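Local coordinates for enterotoxin type A (Staphylococcus aureus, PDB 1DYQ), which acts as a superantigen, binding MHC class II, in part through a zinc ion, and T-cell receptors, and causes staphylococcal food poisoning, at residues H51-F55 against D67-D73; Y81-D87 against G111-D116. The protein carries 3 engineered substitutions. One frame throughout, in Å; residues are numbered along the deposited sequence.

How the contacts relate
Contacts 1 and 2 are two antiparallel strand pairings of one five-stranded mixed beta-sheet in the OB-fold domain, with centres about 12 Å apart. They are joined through strands 67-71 and 105-114, which run parallel as neighbours in that sheet, and they follow one another along the chain. Side chains of both meet in one apolar layer: CG2 of Val-112 lies 3.8 Å from CG1 of Val-70 and also 3.8 Å from CZ of Phe-72. Separately, CD1 of Ile-53 packs on the backbone of 81-87, 3.7 Å from N of Lys-82. Neither contact reaches the zinc site of His-188, His-226 and Asp-228.

Contact 1 of 2, residues H51-F55 against D67-D73. Engineered in segment 67-73: Arg-71 (natural residue Asp).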
ATOM      1  N   HIS A  51      -7.322  10.236  14.968  1.00 16.13           N
ATOM      2  CA  HIS A  51      -6.269   9.294  15.291  1.00 13.18           C
ATOM      3  C   HIS A  51      -5.136   9.482  14.307  1.00 13.62           C
ATOM      4  O   HIS A  51      -5.045   8.944  13.203  1.00 13.80           O
ATOM      5  CB  HIS A  51      -6.714   7.861  15.482  1.00 13.05           C
ATOM      6  CG  HIS A  51      -8.033   7.656  16.201  1.00 14.72           C
ATOM      7  ND1 HIS A  51      -8.155   7.936  17.530  1.00 19.91           N
ATOM      8  CD2 HIS A  51      -9.234   7.289  15.726  1.00 18.26           C
ATOM      9  CE1 HIS A  51      -9.413   7.735  17.879  1.00 19.41           C
ATOM     10  NE2 HIS A  51     -10.093   7.328  16.809  1.00 21.06           N
ATOM     11  N   THR A  52      -4.440  10.609  14.420  1.00 11.89           N
ATOM     12  CA  THR A  52      -3.466  11.055  13.490  1.00 11.89           C
ATOM     13  C   THR A  52      -2.119  11.401  14.116  1.00 11.77           C
ATOM     14  O   THR A  52      -2.041  11.647  15.348  1.00 13.73           O
ATOM     15  CB  THR A  52      -3.918  12.311  12.677  1.00 13.51           C
ATOM     16  OG1 THR A  52      -4.118  13.414  13.590  1.00 15.14           O
ATOM     17  CG2 THR A  52      -5.225  12.024  11.966  1.00 13.16           C
ATOM     18  N   ILE A  53      -1.071  11.328  13.341  1.00 11.36           N
ATOM     19  CA  ILE A  53       0.231  11.911  13.726  1.00 12.97           C
ATOM     20  C   ILE A  53       0.599  12.902  12.656  1.00 13.68           C
ATOM     21  O   ILE A  53       0.643  12.607  11.441  1.00 11.61           O
ATOM     22  CB  ILE A  53       1.342  10.868  13.904  1.00 14.74           C
ATOM     23  CG1 ILE A  53       1.038   9.919  15.065  1.00 16.38           C
ATOM     24  CG2 ILE A  53       2.665  11.628  14.207  1.00 15.99           C
ATOM     25  CD1 ILE A  53       1.993   8.739  15.131  1.00 15.61           C
ATOM     26  N   LEU A  54       0.941  14.136  13.044  1.00 13.58           N
ATOM     27  CA  LEU A  54       1.334  15.182  12.174  1.00 11.57           C
ATOM     28  C   LEU A  54       2.826  15.444  12.162  1.00 12.94           C
ATOM     29  O   LEU A  54       3.409  15.692  13.222  1.00 14.58           O
ATOM     30  CB  LEU A  54       0.574  16.495  12.567  1.00 12.70           C
ATOM     31  CG  LEU A  54       0.943  17.692  11.696  1.00 13.12           C
ATOM     32  CD1 LEU A  54       0.489  17.500  10.255  1.00 15.10           C
ATOM     33  CD2 LEU A  54       0.297  18.965  12.280  1.00 17.19           C
ATOM     34  N   PHE A  55       3.467  15.243  11.035  1.00 13.39           N
ATOM     35  CA  PHE A  55       4.884  15.518  10.846  1.00 14.35           C
ATOM     36  C   PHE A  55       5.049  16.891  10.219  1.00 14.47           C
ATOM     37  O   PHE A  55       4.962  17.107   9.013  1.00 12.99           O
ATOM     38  CB  PHE A  55       5.586  14.434  10.028  1.00 15.65           C
ATOM     39  CG  PHE A  55       5.632  13.092  10.699  1.00 15.18           C
ATOM     40  CD1 PHE A  55       4.580  12.197  10.561  1.00 18.57           C
ATOM     41  CD2 PHE A  55       6.721  12.713  11.471  1.00 16.82           C
ATOM     42  CE1 PHE A  55       4.601  10.971  11.202  1.00 16.95           C
ATOM     43  CE2 PHE A  55       6.745  11.481  12.102  1.00 15.17           C
ATOM     44  CZ  PHE A  55       5.699  10.608  11.974  1.00 17.65           C
ATOM     45  N   ASP A  67       3.650  19.747   5.243  1.00 14.39           N
ATOM     46  CA  ASP A  67       3.425  18.815   6.335  1.00 13.79           C
ATOM     47  C   ASP A  67       2.854  17.473   5.828  1.00 13.57           C
ATOM     48  O   ASP A  67       2.178  17.451   4.814  1.00 12.76           O
ATOM     49  CB  ASP A  67       2.393  19.404   7.312  1.00 14.65           C
ATOM     50  CG  ASP A  67       2.835  20.703   7.957  1.00 20.29           C
ATOM     51  OD1 ASP A  67       4.023  21.057   7.909  1.00 19.34           O
ATOM     52  OD2 ASP A  67       1.952  21.385   8.540  1.00 23.03           O
ATOM     53  N   LEU A  68       3.142  16.432   6.598  1.00 11.86           N
ATOM     54  CA  LEU A  68       2.563  15.106   6.322  1.00 13.37           C
ATOM     55  C   LEU A  68       1.704  14.652   7.490  1.00 11.31           C
ATOM     56  O   LEU A  68       2.182  14.595   8.650  1.00 13.13           O
ATOM     57  CB  LEU A  68       3.710  14.088   6.113  1.00 12.18           C
ATOM     58  CG  LEU A  68       3.239  12.617   5.962  1.00 12.20           C
ATOM     59  CD1 LEU A  68       2.497  12.448   4.641  1.00 13.48           C
ATOM     60  CD2 LEU A  68       4.467  11.685   5.980  1.00 13.83           C
ATOM     61  N   LEU A  69       0.448  14.362   7.255  1.00  9.85           N
ATOM     62  CA  LEU A  69      -0.475  13.880   8.227  1.00 11.28           C
ATOM     63  C   LEU A  69      -0.722  12.373   8.063  1.00 11.43           C
ATOM     64  O   LEU A  69      -1.194  12.016   6.967  1.00 12.83           O
ATOM     65  CB  LEU A  69      -1.817  14.629   8.143  1.00 12.94           C
ATOM     66  CG  LEU A  69      -2.839  14.242   9.184  1.00 12.67           C
ATOM     67  CD1 LEU A  69      -2.379  14.618  10.597  1.00 15.62           C
ATOM     68  CD2 LEU A  69      -4.213  14.832   8.903  1.00 16.33           C
ATOM     69  N   VAL A  70      -0.404  11.588   9.043  1.00 10.22           N
ATOM     70  CA  VAL A  70      -0.652  10.128   8.964  1.00 10.21           C
ATOM     71  C   VAL A  70      -1.945   9.829   9.651  1.00  9.92           C
ATOM     72  O   VAL A  70      -2.175  10.244  10.820  1.00 11.09           O
ATOM     73  CB  VAL A  70       0.498   9.324   9.570  1.00 10.60           C
ATOM     74  CG1 VAL A  70       0.212   7.819   9.414  1.00 12.82           C
ATOM     75  CG2 VAL A  70       1.818   9.682   8.920  1.00 13.42           C
ATOM     76  N   ARG A  71      -2.866   9.120   9.015  1.00  8.73           N
ATOM     77  CA  ARG A  71      -4.178   8.816   9.498  1.00  9.50           C
ATOM     78  C   ARG A  71      -4.328   7.324   9.878  1.00 10.56           C
ATOM     79  O   ARG A  71      -3.802   6.498   9.105  1.00 12.47           O
ATOM     80  CB  ARG A  71      -5.262   9.140   8.449  1.00 11.55           C
ATOM     81  CG  ARG A  71      -5.221  10.573   7.942  1.00 11.60           C
ATOM     82  CD  ARG A  71      -6.326  10.858   6.892  1.00 11.78           C
ATOM     83  NE  ARG A  71      -7.635  10.636   7.462  1.00 13.48           N
ATOM     84  CZ  ARG A  71      -8.790  10.585   6.818  1.00 15.19           C
ATOM     85  NH1 ARG A  71      -8.855  10.755   5.516  1.00 13.51           N
ATOM     86  NH2 ARG A  71      -9.913  10.328   7.517  1.00 14.90           N
ATOM     87  N   PHE A  72      -4.855   7.067  11.024  1.00 10.40           N
ATOM     88  CA  PHE A  72      -5.046   5.683  11.501  1.00 10.20           C
ATOM     89  C   PHE A  72      -6.515   5.429  11.816  1.00 13.14           C
ATOM     90  O   PHE A  72      -7.309   6.323  12.086  1.00 14.41           O
ATOM     91  CB  PHE A  72      -4.201   5.476  12.765  1.00 10.30           C
ATOM     92  CG  PHE A  72      -2.752   5.734  12.623  1.00 11.30           C
ATOM     93  CD1 PHE A  72      -1.871   4.771  12.108  1.00 13.22           C
ATOM     94  CD2 PHE A  72      -2.203   6.971  12.945  1.00 13.15           C
ATOM     95  CE1 PHE A  72      -0.525   5.024  11.992  1.00 13.25           C
ATOM     96  CE2 PHE A  72      -0.859   7.231  12.827  1.00 17.03           C
ATOM     97  CZ  PHE A  72       0.002   6.245  12.371  1.00 16.63           C
ATOM     98  N   ASP A  73      -6.855   4.133  11.953  1.00 12.98           N
ATOM     99  CA  ASP A  73      -8.209   3.728  12.224  1.00 13.79           C
ATOM    100  C   ASP A  73      -8.654   4.014  13.656  1.00 14.94           C
ATOM    101  O   ASP A  73      -9.881   4.149  13.852  1.00 18.53           O
ATOM    102  CB  ASP A  73      -8.368   2.197  12.037  1.00 15.80           C
ATOM    103  CG  ASP A  73      -8.684   1.743  10.668  1.00 17.12           C
ATOM    104  OD1 ASP A  73      -8.922   2.513   9.730  1.00 17.41           O
ATOM    105  OD2 ASP A  73      -8.653   0.462  10.468  1.00 18.77           O
TER
HETATM  106  O   HOH W   1      -8.284   8.980  12.464  1.00 15.02           O
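Asp-67 begins the pairing, its CB resting 4.0 Å from CD1 of Leu-54, while its OD1 is bonded to the backbone N of Gly-57. Leu-68 and Phe-55 form a hydrogen-bonded pair, with Phe-55 N to Leu-68 O at 2.8 Å. Leu-69 turns to the face it shares with Thr-52 and Leu-54; with CG anti to the backbone N (chi1 -177°), its CD1 is pressed to 3.5 Å from Thr-52 CB, a snug approach for two carbons. Val-70 exchanges both backbone bonds with Ile-53, the one from Val-70 N to Ile-53 O being nearly straight at 175°. On the face of Ile-53 and Phe-55, Val-70 CG2 meets the edge of the Phe-55 ring at CE1, 3.8 Å away. The engineered Arg-71 only brushes Thr-52 and gives NH1 to Gln-96 O. Phe-72 N bonds to His-51 O, its ring carbon CE2 reaches Ile-53 CD1 at 4.0 Å, and a water bridges Phe-72 O to His-51 N. Asp-73 OD1 turns to a salt bridge with Arg-215. In this hairpin at the edge of the OB-fold domain's sheet, 52-55 is an outermost strand and 67-71 runs beside 105-114; helix 75-81 packs against His-51, Ile-53 and Phe-72.

Contact 2 of 2, residues Y81-D87 against G111-D116; sequences YKGKKVD and GVTLHD
Asp-87 and His-115 meet through a carboxylate-to-imidazole hydrogen bond. Followed outward, the aspartate first sets CB 3.8 Å from OG1 of Thr-113, its partner in a hydrogen-bonded strand pair. With CG anti to the carbonyl carbon (chi1 -56°), the carboxylate swings to the edge of the His-115 ring, the two planes 87° apart. OD1 accepts a hydrogen bond from His-115 ND1 at 2.7 Å through its syn lone pair, close to the ring plane, and also takes the backbone N-H of Asn-41, so two donors fix this oxygen. OD2 accepts from a water 2.6 Å away that also donates to Leu-114 O and accepts from Thr-113 OG1. Glu-40 OE1 lies near OD2, a like charge that would tend to raise the pKa of the Asp-87 carboxylate, an effect the imidazole N-H and the other donors probably offset.

The backbones pair through Asp-87 and Thr-113, and His-115 N adds a bond to Lys-85 O. On the other side of the strands, Val-112 CB sits over the centre of one face of the Tyr-81 ring, 4.2 Å above the plane, and its CG1 touches Val-86 CB at 3.6 Å. Leu-114 CD2 packs on Lys-84 CB at 3.8 Å. A type II beta turn from Tyr-81 to Lys-84 precedes strand 86-91, which pairs antiparallel with strand 105-114 in the beta-sheet of the superantigen OB-fold domain.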
ATOM      1  N   TYR A  81       2.459   4.355  17.982  1.00 14.31           N
ATOM      2  CA  TYR A  81       3.457   5.070  17.267  1.00 15.02           C
ATOM      3  C   TYR A  81       3.692   6.512  17.724  1.00 13.85           C
ATOM      4  O   TYR A  81       4.739   7.078  17.403  1.00 16.10           O
ATOM      5  CB  TYR A  81       3.057   5.119  15.747  1.00 14.97           C
ATOM      6  CG  TYR A  81       2.865   3.681  15.230  1.00 15.24           C
ATOM      7  CD1 TYR A  81       3.965   2.854  15.076  1.00 16.26           C
ATOM      8  CD2 TYR A  81       1.609   3.244  14.879  1.00 17.89           C
ATOM      9  CE1 TYR A  81       3.786   1.545  14.638  1.00 16.44           C
ATOM     10  CE2 TYR A  81       1.425   1.936  14.412  1.00 19.02           C
ATOM     11  CZ  TYR A  81       2.518   1.111  14.304  1.00 18.91           C
ATOM     12  OH  TYR A  81       2.357  -0.183  13.847  1.00 20.77           O
ATOM     13  N   LYS A  82       2.710   7.081  18.379  1.00 15.74           N
ATOM     14  CA  LYS A  82       2.836   8.503  18.792  1.00 16.72           C
ATOM     15  C   LYS A  82       4.007   8.661  19.750  1.00 17.29           C
ATOM     16  O   LYS A  82       4.137   7.941  20.727  1.00 18.10           O
ATOM     17  CB  LYS A  82       1.533   8.933  19.456  1.00 19.79           C
ATOM     18  CG  LYS A  82       1.454  10.421  19.784  1.00 23.56           C
ATOM     19  CD  LYS A  82       0.147  10.683  20.551  1.00 25.87           C
ATOM     20  CE  LYS A  82       0.253  10.131  21.966  1.00 30.97           C
ATOM     21  NZ  LYS A  82      -1.079  10.053  22.622  1.00 34.15           N
ATOM     22  N   GLY A  83       4.915   9.580  19.412  1.00 17.87           N
ATOM     23  CA  GLY A  83       6.041   9.886  20.267  1.00 19.63           C
ATOM     24  C   GLY A  83       7.128   8.820  20.256  1.00 21.42           C
ATOM     25  O   GLY A  83       7.999   8.834  21.140  1.00 22.31           O
ATOM     26  N   LYS A  84       7.137   7.959  19.252  1.00 19.50           N
ATOM     27  CA  LYS A  84       8.154   6.907  19.153  1.00 20.10           C
ATOM     28  C   LYS A  84       8.983   7.092  17.887  1.00 17.88           C
ATOM     29  O   LYS A  84       8.496   7.699  16.920  1.00 18.81           O
ATOM     30  CB  LYS A  84       7.466   5.527  19.016  1.00 22.41           C
ATOM     31  CG  LYS A  84       6.566   5.137  20.155  1.00 25.28           C
ATOM     32  CD  LYS A  84       7.376   4.764  21.385  1.00 27.55           C
ATOM     33  CE  LYS A  84       6.514   4.081  22.432  1.00 30.63           C
ATOM     34  NZ  LYS A  84       5.544   5.026  23.038  1.00 34.09           N
ATOM     35  N   LYS A  85      10.195   6.540  17.878  1.00 18.08           N
ATOM     36  CA  LYS A  85      10.992   6.564  16.655  1.00 16.61           C
ATOM     37  C   LYS A  85      10.372   5.527  15.668  1.00 15.18           C
ATOM     38  O   LYS A  85      10.069   4.421  16.097  1.00 14.63           O
ATOM     39  CB  LYS A  85      12.450   6.255  16.847  1.00 19.36           C
ATOM     40  CG  LYS A  85      13.201   7.292  17.711  1.00 21.40           C
ATOM     41  CD  LYS A  85      13.379   8.571  16.904  1.00 23.54           C
ATOM     42  CE  LYS A  85      14.490   9.439  17.479  1.00 30.84           C
ATOM     43  NZ  LYS A  85      13.956  10.747  17.961  1.00 33.19           N
ATOM     44  N   VAL A  86      10.012   6.064  14.523  1.00 13.55           N
ATOM     45  CA  VAL A  86       9.309   5.246  13.514  1.00 15.23           C
ATOM     46  C   VAL A  86       9.996   5.385  12.179  1.00 13.60           C
ATOM     47  O   VAL A  86      10.718   6.338  11.878  1.00 14.78           O
ATOM     48  CB  VAL A  86       7.836   5.688  13.367  1.00 14.86           C
ATOM     49  CG1 VAL A  86       7.073   5.422  14.642  1.00 14.36           C
ATOM     50  CG2 VAL A  86       7.762   7.158  12.946  1.00 14.45           C
ATOM     51  N   ASP A  87       9.701   4.446  11.270  1.00 12.64           N
ATOM     52  CA  ASP A  87      10.014   4.524   9.873  1.00 12.85           C
ATOM     53  C   ASP A  87       8.675   4.616   9.094  1.00 13.11           C
ATOM     54  O   ASP A  87       7.675   4.097   9.585  1.00 13.05           O
ATOM     55  CB  ASP A  87      10.788   3.310   9.372  1.00 13.43           C
ATOM     56  CG  ASP A  87      12.069   3.064  10.154  1.00 17.26           C
ATOM     57  OD1 ASP A  87      12.722   4.056  10.575  1.00 16.60           O
ATOM     58  OD2 ASP A  87      12.413   1.877  10.341  1.00 18.99           O
ATOM     59  N   GLY A 111       1.173   3.173   7.124  1.00 11.19           N
ATOM     60  CA  GLY A 111       2.519   3.257   6.592  1.00 11.40           C
ATOM     61  C   GLY A 111       3.609   3.332   7.650  1.00 10.82           C
ATOM     62  O   GLY A 111       4.760   3.627   7.254  1.00 12.71           O
ATOM     63  N   VAL A 112       3.286   3.185   8.925  1.00 10.26           N
ATOM     64  CA  VAL A 112       4.286   3.427   9.974  1.00 11.44           C
ATOM     65  C   VAL A 112       4.720   2.144  10.665  1.00 12.01           C
ATOM     66  O   VAL A 112       3.905   1.294  10.993  1.00 12.92           O
ATOM     67  CB  VAL A 112       3.638   4.356  11.037  1.00 13.12           C
ATOM     68  CG1 VAL A 112       4.643   4.753  12.117  1.00 14.04           C
ATOM     69  CG2 VAL A 112       3.110   5.600  10.339  1.00 13.73           C
ATOM     70  N   THR A 113       6.016   2.057  10.978  1.00 12.41           N
ATOM     71  CA  THR A 113       6.516   0.937  11.776  1.00 11.20           C
ATOM     72  C   THR A 113       7.490   1.465  12.854  1.00 11.39           C
ATOM     73  O   THR A 113       8.157   2.456  12.617  1.00 14.27           O
ATOM     74  CB  THR A 113       7.319  -0.068  10.910  1.00 12.18           C
ATOM     75  OG1 THR A 113       8.174   0.585  10.030  1.00 13.77           O
ATOM     76  CG2 THR A 113       6.309  -0.942  10.131  1.00 14.06           C
ATOM     77  N   LEU A 114       7.500   0.796  13.994  1.00 13.23           N
ATOM     78  CA  LEU A 114       8.514   1.179  15.016  1.00 15.17           C
ATOM     79  C   LEU A 114       9.894   1.001  14.437  1.00 16.89           C
ATOM     80  O   LEU A 114      10.173   0.011  13.748  1.00 16.75           O
ATOM     81  CB  LEU A 114       8.326   0.336  16.274  1.00 16.00           C
ATOM     82  CG  LEU A 114       7.008   0.610  17.019  1.00 17.33           C
ATOM     83  CD1 LEU A 114       6.758  -0.433  18.085  1.00 21.81           C
ATOM     84  CD2 LEU A 114       7.058   2.027  17.584  1.00 16.13           C
ATOM     85  N   HIS A 115      10.788   1.963  14.697  1.00 14.53           N
ATOM     86  CA  HIS A 115      12.108   1.921  14.103  1.00 16.97           C
ATOM     87  C   HIS A 115      13.008   0.901  14.801  1.00 19.44           C
ATOM     88  O   HIS A 115      13.820   0.223  14.230  1.00 19.79           O
ATOM     89  CB  HIS A 115      12.760   3.291  14.149  1.00 17.05           C
ATOM     90  CG  HIS A 115      14.178   3.357  13.710  1.00 18.33           C
ATOM     91  ND1 HIS A 115      14.636   3.449  12.440  1.00 19.26           N
ATOM     92  CD2 HIS A 115      15.302   3.320  14.527  1.00 20.06           C
ATOM     93  CE1 HIS A 115      15.980   3.492  12.430  1.00 19.96           C
ATOM     94  NE2 HIS A 115      16.380   3.396  13.693  1.00 20.74           N
ATOM     95  N   ASP A 116      12.934   1.001  16.154  1.00 20.01           N
ATOM     96  CA  ASP A 116      13.883   0.284  16.953  1.00 21.50           C
ATOM     97  C   ASP A 116      13.859  -1.236  16.829  1.00 20.04           C
ATOM     98  O   ASP A 116      12.878  -1.909  16.917  1.00 21.72           O
ATOM     99  CB  ASP A 116      13.959   0.705  18.378  1.00 26.55           C
ATOM    100  CG  ASP A 116      14.424   2.089  18.664  1.00 31.73           C
ATOM    101  OD1 ASP A 116      15.090   2.774  17.868  1.00 34.70           O
ATOM    102  OD2 ASP A 116      14.212   2.516  19.859  1.00 36.57           O
TER
HETATM  103  O   HOH W   2      11.262   2.814  17.963  1.00 19.46           O
HETATM  104  O   HOH W   3       6.892   1.659   7.639  1.00 13.35           O
HETATM  105  O   HOH W   4      10.627   0.130  11.018  1.00 16.28           O
HETATM  106  O   HOH W   5      14.477   0.225  10.887  1.00 26.88           O